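Long-range contacts in levoglucosan dehydrogenase (Pseudarthrobacter phenanthrenivorans, PDB 6A3F), which catalyses the NAD(+)-dependent oxidation of levoglucosan (1,6-anhydro-beta-D-glucose) to 3-dehydrolevoglucosan as a homotetramer: residues Asp184-Pro189 / Ala284-His289; Ser191-Arg196 / Pro237-Gln242; Asn292-Phe297 / Val307-Arg312. All blocks are in the same frame, centred on the assembly; numbering follows the deposited sequence.

In the fold
All three contacts belong to the substrate-binding alpha/beta half of a Gfo/Idh/MocA dehydrogenase. Contact 1, mostly buried, lies where strands 174-182 and 279-285 run out into loops; it has no direct hydrogen bond between its segments and relies on waters and close packing. Contact 2, nearer the surface, ties the loop 191-196 to the edge strand 238-242 by two direct bonds. Its Arg-239 also reaches the carbonyls of Ser-186 and Asp-188 in contact 1; contact 3 does not touch contact 2, the nearest atoms being about 11 Å apart. Contact 3, partly buried, combines pairing of strands 294-301 and 304-309, in the large mixed sheet that contact 1 also reaches, with a carboxylate that takes two backbone amides.

Contact 1. Residues Asp184-Pro189 / Ala284-His289; sequences DWSADP and ATRNAH
Trp-185 and Arg-286 lie side by side and point the same way, yet their flat ends are not stacked: indole and guanidinium planes stand 68° apart, and Trp-185 CZ2 sits over one face of the guanidinium, 3.8 Å from Arg-286 NE. A water in the plane of both groups accepts from Trp-185 NE1 and from Arg-286 NE, bridging the two N-H edges. The Arg-286 chain runs extended from CG to NE, and along it Ser-186 OG packs at 3.2 Å from Arg-286 CB. At the other end, Ala-187 CB lies over the face of the His-289 imidazole, 4.0 Å from its centroid, a CH-pi contact. The His-289 ring is turned there with CG anti to its own carbonyl carbon (chi1 -78°). Between these ends a type I turn from Asp-184 to Ala-187 brings Asp-184 CA to within 3.4 Å of Arg-286 O, a CA-H...O contact. Water also joins Asp-184 OD2 to His-289 ND1, while Gly-290 N donates to the same carboxylate oxygen and His-289 NE2 is hydrogen-bonded to Thr-302 O of the second subunit. In 284-289, Thr-285 OG1 accepts from Asn-287 N, an ST turn at the end of strand 279-285. No hydrogen bond passes directly between the segments; shared waters link their polar groups instead. The Arg-286 guanidinium looks outward from the pair: its NH1 donates to Arg-196 O and its NH2 forms a salt bridge with Asp-209, a levoglucosan-binding residue, which ties this contact to the sugar-binding site.

Contact 2. Residues Ser191-Arg196 / Pro237-Gln242; sequences SPLSWR and PERPLQ. With SO4 (sulfate ion), chain E.
Leu-193 and Arg-239 meet where a loop leading to the 3-10 segment that begins at Trp-195 lies along strand 238-242, a member of a two-stranded antiparallel sheet within the substrate-binding domain. The tight part is built on two direct bonds. Leu-193 N donates to Pro-240 O at 2.9 Å and almost straight (167°), though from above the carbonyl plane. Arg-239 NH1 donates to Ser-191 O, close to the guanidinium plane. Arg-239 leaves its strand with CG beside the backbone N (chi1 -69°) and then runs extended to NE, which lays its methylenes against the same Ser-191 carbonyl. The guanidinium is gripped further by Ser-186 O and Asp-188 O, and Phe-197 adds a cation-pi contact. Leu-193 CB rests on Arg-239 CB at 3.9 Å, the two side chains crossing obliquely.

The solvent side is not slack throughout, for Pro-192 CB packs closely on the exposed Gln-242, 3.4 Å from its CG. The looser joint lies beside it. Leu-193 CD2 runs alongside CD2 of the exposed Leu-241 at 3.9 Å, and a water takes the place of a direct backbone bond, accepting from Gln-242 N and donating to Leu-193 O at 2.6 Å.

Beyond the interface, Trp-195 and Arg-196, both NADH-binding residues, with Arg-196 also binding levoglucosan, hold a sulfate probably brought by the crystallisation liquor. Trp-195 CZ2 lies over the centre of the guanidinium, and Arg-196 CG over the face of the indole. Both groups turn N-H bonds to the anion: Trp-195 NE1 donates to sulfate O4, Arg-196 NH2 to sulfate O1, and Arg-196 NH1 to sulfate O2, at 2.6 Å.

Contact 3. Residues Asn292-Phe297 / Val307-Arg312; sequences NNYITF and VFNYER
Glu-311 reaches across to the start of the other segment, where its OE2 accepts from two successive backbone amides: from Asn-293 N at 2.9 Å, on the anti side of the carboxylate, and from Asn-292 N, which comes nearly along the C-O axis. The Glu-311 side chain crosses that of Tyr-294 at about a right angle, with OE1 3.5 Å from Tyr-294 CD1. Asn-309 OD1 approaches the same ring obliquely, 3.4 Å from CD1, with amide and ring planes 73° apart. That oxygen also accepts from Glu-311 N, an Asx turn that steadies the backbone from which Glu-311 projects. Farther along, Tyr-310 N donates to Ile-295 O in the carbonyl plane, and Ile-295 CB packs on Tyr-310 CB at 3.7 Å.

These groups lie at the open end of a beta hairpin, strands 294-301 and 304-309, whose short segments run antiparallel at 173°. Phe-297 and Phe-308 form a hydrogen-bonded pair, each amide donating to the other's carbonyl, and Thr-296 with Asn-309 the adjacent non-hydrogen-bonded pair. On the face that carries both phenylalanines, Phe-308 CB lies over the Phe-297 ring, 3.6 Å from its centroid. Phe-297 reaches beneath it because CG takes the cramped place between N and carbonyl carbon (chi1 57°). Side chains of helix 157-167 touch both phenylalanines, and those of helix 206-221 touch Phe-297. Near the substrate pocket, Asn-293 OD1 is hydrogen-bonded to Tyr-181 OH and its ND2 donates to the hydroxyl of Tyr-153, a levoglucosan-binding residue, while Tyr-310 OH is hydrogen-bonded to Leu-351 O of the third subunit.

Contact 1. Residues Asp184-Pro189 / Ala284-His289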
loop_
_atom_site.group_PDB
_atom_site.type_symbol
_atom_site.label_atom_id
_atom_site.label_comp_id
_atom_site.label_asym_id
_atom_site.label_seq_id
_atom_site.Cartn_x
_atom_site.Cartn_y
_atom_site.Cartn_z
ATOM N N ASP B 184 -10.266 9.877 -14.426
ATOM C CA ASP B 184 -9.921 11.310 -14.637
ATOM C C ASP B 184 -9.635 11.619 -16.089
ATOM O O ASP B 184 -9.151 12.745 -16.361
ATOM C CB ASP B 184 -8.817 11.770 -13.736
ATOM C CG ASP B 184 -7.492 11.186 -14.083
ATOM O OD1 ASP B 184 -7.419 10.450 -15.087
ATOM O OD2 ASP B 184 -6.590 11.433 -13.288
ATOM N N TRP B 185 -9.946 10.704 -17.020
ATOM C CA TRP B 185 -9.453 10.933 -18.397
ATOM C C TRP B 185 -10.139 12.180 -18.995
ATOM O O TRP B 185 -9.568 12.785 -19.878
ATOM C CB TRP B 185 -9.655 9.728 -19.314
ATOM C CG TRP B 185 -11.082 9.304 -19.472
ATOM C CD1 TRP B 185 -11.760 8.385 -18.714
ATOM C CD2 TRP B 185 -11.989 9.726 -20.497
ATOM N NE1 TRP B 185 -13.043 8.276 -19.151
ATOM C CE2 TRP B 185 -13.223 9.095 -20.226
ATOM C CE3 TRP B 185 -11.920 10.662 -21.541
ATOM C CZ2 TRP B 185 -14.339 9.282 -21.029
ATOM C CZ3 TRP B 185 -13.028 10.854 -22.336
ATOM C CH2 TRP B 185 -14.222 10.163 -22.085
ATOM N N SER B 186 -11.344 12.505 -18.568
ATOM C CA SER B 186 -12.036 13.717 -19.147
ATOM C C SER B 186 -12.047 14.884 -18.153
ATOM O O SER B 186 -12.838 15.840 -18.263
ATOM C CB SER B 186 -13.426 13.361 -19.619
ATOM O OG SER B 186 -14.230 12.898 -18.546
ATOM N N ALA B 187 -11.184 14.866 -17.150
ATOM C CA ALA B 187 -11.297 15.854 -16.075
ATOM C C ALA B 187 -10.787 17.236 -16.521
ATOM O O ALA B 187 -10.961 18.197 -15.805
ATOM C CB ALA B 187 -10.531 15.402 -14.864
ATOM N N ASP B 188 -10.118 17.316 -17.644
ATOM C CA ASP B 188 -9.748 18.613 -18.248
ATOM C C ASP B 188 -10.942 19.098 -19.144
ATOM O O ASP B 188 -11.347 18.438 -20.065
ATOM C CB ASP B 188 -8.490 18.417 -19.072
ATOM C CG ASP B 188 -7.922 19.722 -19.666
ATOM O OD1 ASP B 188 -8.607 20.752 -19.711
ATOM O OD2 ASP B 188 -6.757 19.682 -20.100
ATOM N N PRO B 189 -11.465 20.294 -18.871
ATOM C CA PRO B 189 -12.584 20.854 -19.676
ATOM C C PRO B 189 -12.260 21.004 -21.180
ATOM O O PRO B 189 -13.197 21.060 -22.010
ATOM C CB PRO B 189 -12.849 22.227 -19.041
ATOM C CG PRO B 189 -12.204 22.169 -17.695
ATOM C CD PRO B 189 -11.002 21.252 -17.868
ATOM N N ALA B 284 -19.529 6.446 -9.298
ATOM C CA ALA B 284 -18.622 6.475 -10.472
ATOM C C ALA B 284 -18.437 7.930 -10.913
ATOM O O ALA B 284 -19.364 8.740 -10.777
ATOM C CB ALA B 284 -19.122 5.561 -11.572
ATOM N N THR B 285 -17.242 8.263 -11.413
ATOM C CA THR B 285 -16.953 9.602 -11.878
ATOM C C THR B 285 -15.862 9.557 -12.956
ATOM O O THR B 285 -14.994 8.669 -12.981
ATOM C CB THR B 285 -16.558 10.514 -10.706
ATOM O OG1 THR B 285 -16.574 11.864 -11.168
ATOM C CG2 THR B 285 -15.195 10.177 -10.126
ATOM N N ARG B 286 -15.913 10.583 -13.813
ATOM C CA ARG B 286 -14.880 10.909 -14.761
ATOM C C ARG B 286 -14.014 12.072 -14.254
ATOM O O ARG B 286 -13.097 12.509 -14.982
ATOM C CB ARG B 286 -15.553 11.279 -16.086
ATOM C CG ARG B 286 -16.249 10.133 -16.772
ATOM C CD ARG B 286 -16.948 10.528 -18.084
ATOM N NE ARG B 286 -17.370 9.346 -18.792
ATOM C CZ ARG B 286 -18.239 9.323 -19.799
ATOM N NH1 ARG B 286 -18.947 10.404 -20.111
ATOM N NH2 ARG B 286 -18.393 8.218 -20.505
ATOM N N ASN B 287 -14.218 12.552 -13.024
ATOM C CA ASN B 287 -13.639 13.813 -12.557
ATOM C C ASN B 287 -12.930 13.627 -11.216
ATOM O O ASN B 287 -13.154 14.391 -10.289
ATOM C CB ASN B 287 -14.704 14.920 -12.459
ATOM C CG ASN B 287 -15.295 15.234 -13.806
ATOM O OD1 ASN B 287 -16.047 14.422 -14.354
ATOM N ND2 ASN B 287 -14.872 16.351 -14.402
ATOM N N ALA B 288 -12.118 12.553 -11.093
ATOM C CA ALA B 288 -11.360 12.287 -9.903
ATOM C C ALA B 288 -9.854 12.258 -10.221
ATOM O O ALA B 288 -9.319 11.224 -10.546
ATOM C CB ALA B 288 -11.826 10.979 -9.326
ATOM N N HIS B 289 -9.209 13.415 -10.177
ATOM C CA HIS B 289 -7.792 13.536 -10.502
ATOM C C HIS B 289 -7.020 12.499 -9.672
ATOM O O HIS B 289 -7.226 12.398 -8.467
ATOM C CB HIS B 289 -7.308 14.953 -10.189
ATOM C CG HIS B 289 -7.713 15.941 -11.232
ATOM N ND1 HIS B 289 -7.225 15.875 -12.533
ATOM C CD2 HIS B 289 -8.506 17.047 -11.153
ATOM C CE1 HIS B 289 -7.736 16.900 -13.228
ATOM N NE2 HIS B 289 -8.516 17.652 -12.392
HETATM O O HOH W 1 -5.098 14.350 -13.324
HETATM O O HOH W 2 -15.875 6.933 -18.360
HETATM O O HOH W 3 -15.865 14.695 -17.155
HETATM O O HOH W 4 -13.014 18.137 -13.147
#

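Contact 2. Residues Ser191-Arg196 / Pro237-Gln242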
loop_
_atom_site.group_PDB
_atom_site.type_symbol
_atom_site.label_atom_id
_atom_site.label_comp_id
_atom_site.label_asym_id
_atom_site.label_seq_id
_atom_site.Cartn_x
_atom_site.Cartn_y
_atom_site.Cartn_z
ATOM N N SER B 191 -10.774 18.656 -22.968
ATOM C CA SER B 191 -10.990 17.372 -23.546
ATOM C C SER B 191 -12.287 17.434 -24.362
ATOM O O SER B 191 -13.294 17.907 -23.864
ATOM C CB SER B 191 -11.036 16.306 -22.477
ATOM O OG SER B 191 -11.101 15.015 -23.033
ATOM N N PRO B 192 -12.241 17.009 -25.616
ATOM C CA PRO B 192 -13.315 17.405 -26.526
ATOM C C PRO B 192 -14.677 16.715 -26.318
ATOM O O PRO B 192 -14.838 15.614 -25.697
ATOM C CB PRO B 192 -12.766 17.053 -27.918
ATOM C CG PRO B 192 -11.830 15.909 -27.662
ATOM C CD PRO B 192 -11.199 16.251 -26.327
ATOM N N LEU B 193 -15.704 17.338 -26.899
ATOM C CA LEU B 193 -17.054 16.793 -26.870
ATOM C C LEU B 193 -17.121 15.643 -27.870
ATOM O O LEU B 193 -17.077 15.878 -29.064
ATOM C CB LEU B 193 -18.037 17.918 -27.250
ATOM C CG LEU B 193 -19.516 17.642 -26.984
ATOM C CD1 LEU B 193 -19.819 17.621 -25.493
ATOM C CD2 LEU B 193 -20.392 18.705 -27.649
ATOM N N SER B 194 -17.137 14.413 -27.374
ATOM C CA SER B 194 -17.243 13.259 -28.169
ATOM C C SER B 194 -18.604 12.635 -27.886
ATOM O O SER B 194 -19.387 13.166 -27.047
ATOM C CB SER B 194 -16.118 12.296 -27.878
ATOM O OG SER B 194 -16.253 11.755 -26.570
ATOM N N TRP B 195 -18.862 11.514 -28.545
ATOM C CA TRP B 195 -20.114 10.813 -28.419
ATOM C C TRP B 195 -20.377 10.399 -26.965
ATOM O O TRP B 195 -21.551 10.266 -26.589
ATOM C CB TRP B 195 -20.194 9.619 -29.359
ATOM C CG TRP B 195 -19.372 8.421 -28.982
ATOM C CD1 TRP B 195 -18.118 8.136 -29.437
ATOM C CD2 TRP B 195 -19.741 7.329 -28.101
ATOM N NE1 TRP B 195 -17.690 6.942 -28.918
ATOM C CE2 TRP B 195 -18.653 6.431 -28.087
ATOM C CE3 TRP B 195 -20.880 7.015 -27.336
ATOM C CZ2 TRP B 195 -18.658 5.248 -27.331
ATOM C CZ3 TRP B 195 -20.895 5.843 -26.607
ATOM C CH2 TRP B 195 -19.798 4.959 -26.618
ATOM N N ARG B 196 -19.316 10.126 -26.198
ATOM C CA ARG B 196 -19.501 9.693 -24.802
ATOM C C ARG B 196 -20.075 10.831 -23.948
ATOM O O ARG B 196 -20.511 10.569 -22.816
ATOM C CB ARG B 196 -18.164 9.230 -24.175
ATOM C CG ARG B 196 -17.588 7.959 -24.773
ATOM C CD ARG B 196 -16.351 7.474 -24.033
ATOM N NE ARG B 196 -15.991 6.151 -24.500
ATOM C CZ ARG B 196 -15.415 5.905 -25.664
ATOM N NH1 ARG B 196 -15.072 6.917 -26.452
ATOM N NH2 ARG B 196 -15.237 4.656 -26.066
ATOM N N PRO B 237 -19.798 21.265 -17.974
ATOM C CA PRO B 237 -21.068 21.261 -18.664
ATOM C C PRO B 237 -20.970 21.646 -20.150
ATOM O O PRO B 237 -21.951 21.579 -20.837
ATOM C CB PRO B 237 -21.875 22.323 -17.908
ATOM C CG PRO B 237 -20.823 23.271 -17.429
ATOM C CD PRO B 237 -19.685 22.360 -17.014
ATOM N N GLU B 238 -19.778 22.014 -20.579
ATOM C CA GLU B 238 -19.528 22.440 -21.941
ATOM C C GLU B 238 -18.153 21.925 -22.374
ATOM O O GLU B 238 -17.183 22.072 -21.655
ATOM C CB GLU B 238 -19.617 23.973 -21.901
ATOM C CG GLU B 238 -19.108 24.728 -23.078
ATOM C CD GLU B 238 -19.542 26.177 -22.927
ATOM O OE1 GLU B 238 -18.710 26.993 -22.519
ATOM O OE2 GLU B 238 -20.742 26.433 -23.121
ATOM N N ARG B 239 -18.049 21.453 -23.595
ATOM C CA ARG B 239 -16.715 21.097 -24.128
ATOM C C ARG B 239 -16.569 21.554 -25.587
ATOM O O ARG B 239 -17.555 21.721 -26.325
ATOM C CB ARG B 239 -16.485 19.587 -24.096
ATOM C CG ARG B 239 -16.343 19.011 -22.691
ATOM C CD ARG B 239 -16.372 17.488 -22.689
ATOM N NE ARG B 239 -16.235 16.966 -21.324
ATOM C CZ ARG B 239 -15.118 16.986 -20.582
ATOM N NH1 ARG B 239 -13.981 17.465 -21.065
ATOM N NH2 ARG B 239 -15.161 16.529 -19.326
ATOM N N PRO B 240 -15.322 21.714 -26.000
ATOM C CA PRO B 240 -15.076 22.107 -27.385
ATOM C C PRO B 240 -15.292 20.958 -28.359
ATOM O O PRO B 240 -14.812 19.865 -28.123
ATOM C CB PRO B 240 -13.581 22.476 -27.441
ATOM C CG PRO B 240 -12.982 21.751 -26.252
ATOM C CD PRO B 240 -14.090 21.765 -25.215
ATOM N N LEU B 241 -15.935 21.219 -29.497
ATOM C CA LEU B 241 -15.940 20.238 -30.535
ATOM C C LEU B 241 -14.517 20.148 -31.116
ATOM O O LEU B 241 -13.761 21.104 -31.039
ATOM C CB LEU B 241 -16.986 20.651 -31.585
ATOM C CG LEU B 241 -18.448 20.483 -31.172
ATOM C CD1 LEU B 241 -19.380 21.348 -32.036
ATOM C CD2 LEU B 241 -18.903 19.019 -31.249
ATOM N N GLN B 242 -14.155 18.987 -31.666
ATOM C CA GLN B 242 -12.918 18.818 -32.491
ATOM C C GLN B 242 -13.236 19.204 -33.940
ATOM O O GLN B 242 -14.018 18.508 -34.581
ATOM C CB GLN B 242 -12.423 17.370 -32.501
ATOM C CG GLN B 242 -11.844 16.922 -31.169
ATOM C CD GLN B 242 -11.350 15.488 -31.167
ATOM O OE1 GLN B 242 -12.116 14.528 -31.267
ATOM N NE2 GLN B 242 -10.042 15.339 -31.056
HETATM S S SO4 E . -14.523 5.021 -29.642
HETATM O O1 SO4 E . -15.093 3.910 -28.835
HETATM O O2 SO4 E . -14.168 6.176 -28.761
HETATM O O3 SO4 E . -13.309 4.528 -30.377
HETATM O O4 SO4 E . -15.582 5.449 -30.600
HETATM O O HOH W 5 -15.848 16.822 -31.138
#

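Contact 3. Residues Asn292-Phe297 / Val307-Arg312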
loop_
_atom_site.group_PDB
_atom_site.type_symbol
_atom_site.label_atom_id
_atom_site.label_comp_id
_atom_site.label_asym_id
_atom_site.label_seq_id
_atom_site.Cartn_x
_atom_site.Cartn_y
_atom_site.Cartn_z
ATOM N N ASN B 292 -7.314 6.529 -12.289
ATOM C CA ASN B 292 -7.168 6.166 -13.676
ATOM C C ASN B 292 -8.230 5.153 -14.121
ATOM O O ASN B 292 -8.973 5.430 -15.036
ATOM C CB ASN B 292 -5.765 5.604 -13.907
ATOM C CG ASN B 292 -4.733 6.430 -13.185
ATOM O OD1 ASN B 292 -4.226 6.046 -12.105
ATOM N ND2 ASN B 292 -4.430 7.573 -13.763
ATOM N N ASN B 293 -8.233 3.944 -13.518
ATOM C CA ASN B 293 -9.122 2.897 -13.869
ATOM C C ASN B 293 -9.485 2.184 -12.564
ATOM O O ASN B 293 -9.300 0.988 -12.409
ATOM C CB ASN B 293 -8.564 1.965 -14.936
ATOM C CG ASN B 293 -9.662 1.262 -15.711
ATOM O OD1 ASN B 293 -10.626 1.900 -16.153
ATOM N ND2 ASN B 293 -9.553 -0.052 -15.891
ATOM N N TYR B 294 -9.885 3.008 -11.618
ATOM C CA TYR B 294 -10.018 2.642 -10.221
ATOM C C TYR B 294 -11.389 2.013 -9.986
ATOM O O TYR B 294 -12.307 2.672 -9.467
ATOM C CB TYR B 294 -9.775 3.867 -9.349
ATOM C CG TYR B 294 -9.592 3.648 -7.875
ATOM C CD1 TYR B 294 -8.495 2.951 -7.364
ATOM C CD2 TYR B 294 -10.511 4.159 -6.974
ATOM C CE1 TYR B 294 -8.329 2.780 -6.009
ATOM C CE2 TYR B 294 -10.350 4.015 -5.605
ATOM C CZ TYR B 294 -9.251 3.325 -5.120
ATOM O OH TYR B 294 -9.167 3.187 -3.768
ATOM N N ILE B 295 -11.477 0.743 -10.356
ATOM C CA ILE B 295 -12.657 -0.081 -10.112
ATOM C C ILE B 295 -12.469 -0.785 -8.773
ATOM O O ILE B 295 -11.480 -1.527 -8.606
ATOM C CB ILE B 295 -12.891 -1.119 -11.200
ATOM C CG1 ILE B 295 -12.597 -0.564 -12.598
ATOM C CG2 ILE B 295 -14.303 -1.695 -11.050
ATOM C CD1 ILE B 295 -12.672 -1.596 -13.681
ATOM N N THR B 296 -13.331 -0.514 -7.810
ATOM C CA THR B 296 -13.149 -1.097 -6.455
ATOM C C THR B 296 -14.443 -1.718 -5.955
ATOM O O THR B 296 -15.584 -1.334 -6.394
ATOM C CB THR B 296 -12.698 -0.043 -5.436
ATOM O OG1 THR B 296 -13.804 0.817 -5.137
ATOM C CG2 THR B 296 -11.528 0.762 -5.978
ATOM N N PHE B 297 -14.289 -2.675 -5.034
ATOM C CA PHE B 297 -15.451 -2.979 -4.204
ATOM C C PHE B 297 -14.938 -3.373 -2.833
ATOM O O PHE B 297 -13.762 -3.809 -2.692
ATOM C CB PHE B 297 -16.331 -4.066 -4.834
ATOM C CG PHE B 297 -15.655 -5.379 -5.132
ATOM C CD1 PHE B 297 -15.414 -6.311 -4.119
ATOM C CD2 PHE B 297 -15.364 -5.728 -6.448
ATOM C CE1 PHE B 297 -14.828 -7.534 -4.422
ATOM C CE2 PHE B 297 -14.819 -6.972 -6.739
ATOM C CZ PHE B 297 -14.540 -7.858 -5.722
ATOM N N VAL B 307 -11.959 -6.905 -0.337
ATOM C CA VAL B 307 -11.686 -5.606 -0.954
ATOM C C VAL B 307 -10.936 -5.869 -2.254
ATOM O O VAL B 307 -10.014 -6.711 -2.291
ATOM C CB VAL B 307 -10.871 -4.705 0.003
ATOM C CG1 VAL B 307 -10.316 -3.465 -0.706
ATOM C CG2 VAL B 307 -11.710 -4.314 1.204
ATOM N N PHE B 308 -11.260 -5.125 -3.309
ATOM C CA PHE B 308 -10.630 -5.299 -4.604
ATOM C C PHE B 308 -10.372 -3.914 -5.197
ATOM O O PHE B 308 -11.164 -2.999 -4.972
ATOM C CB PHE B 308 -11.528 -6.067 -5.584
ATOM C CG PHE B 308 -11.044 -6.125 -7.012
ATOM C CD1 PHE B 308 -9.929 -6.880 -7.358
ATOM C CD2 PHE B 308 -11.723 -5.469 -8.024
ATOM C CE1 PHE B 308 -9.467 -6.918 -8.659
ATOM C CE2 PHE B 308 -11.276 -5.553 -9.335
ATOM C CZ PHE B 308 -10.170 -6.286 -9.656
ATOM N N ASN B 309 -9.280 -3.809 -5.945
ATOM C CA ASN B 309 -8.833 -2.595 -6.661
ATOM C C ASN B 309 -8.232 -3.027 -8.007
ATOM O O ASN B 309 -7.141 -3.612 -8.064
ATOM C CB ASN B 309 -7.840 -1.779 -5.841
ATOM C CG ASN B 309 -7.098 -0.702 -6.610
ATOM O OD1 ASN B 309 -7.554 -0.293 -7.685
ATOM N ND2 ASN B 309 -6.037 -0.134 -6.010
ATOM N N TYR B 310 -8.953 -2.755 -9.097
ATOM C CA TYR B 310 -8.524 -3.138 -10.425
ATOM C C TYR B 310 -7.186 -2.469 -10.823
ATOM O O TYR B 310 -6.453 -3.011 -11.644
ATOM C CB TYR B 310 -9.581 -2.848 -11.506
ATOM C CG TYR B 310 -9.143 -3.363 -12.844
ATOM C CD1 TYR B 310 -9.385 -4.674 -13.214
ATOM C CD2 TYR B 310 -8.453 -2.556 -13.734
ATOM C CE1 TYR B 310 -8.927 -5.185 -14.415
ATOM C CE2 TYR B 310 -7.915 -3.066 -14.900
ATOM C CZ TYR B 310 -8.190 -4.373 -15.260
ATOM O OH TYR B 310 -7.734 -4.856 -16.430
ATOM N N GLU B 311 -6.838 -1.316 -10.287
ATOM C CA GLU B 311 -5.508 -0.745 -10.605
ATOM C C GLU B 311 -4.380 -1.681 -10.110
ATOM O O GLU B 311 -3.211 -1.561 -10.585
ATOM C CB GLU B 311 -5.343 0.643 -10.013
ATOM C CG GLU B 311 -6.314 1.643 -10.648
ATOM C CD GLU B 311 -6.066 3.125 -10.380
ATOM O OE1 GLU B 311 -5.561 3.443 -9.298
ATOM O OE2 GLU B 311 -6.349 3.968 -11.310
ATOM N N ARG B 312 -4.714 -2.545 -9.137
ATOM C CA ARG B 312 -3.844 -3.627 -8.647
ATOM C C ARG B 312 -4.571 -4.983 -8.809
ATOM O O ARG B 312 -4.811 -5.746 -7.827
ATOM C CB ARG B 312 -3.494 -3.331 -7.199
ATOM C CG ARG B 312 -2.523 -2.182 -6.988
ATOM C CD ARG B 312 -2.356 -1.838 -5.527
ATOM N NE ARG B 312 -1.403 -0.727 -5.446
ATOM C CZ ARG B 312 -1.126 -0.082 -4.328
ATOM N NH1 ARG B 312 -1.900 -0.279 -3.269
ATOM N NH2 ARG B 312 -0.112 0.773 -4.258
#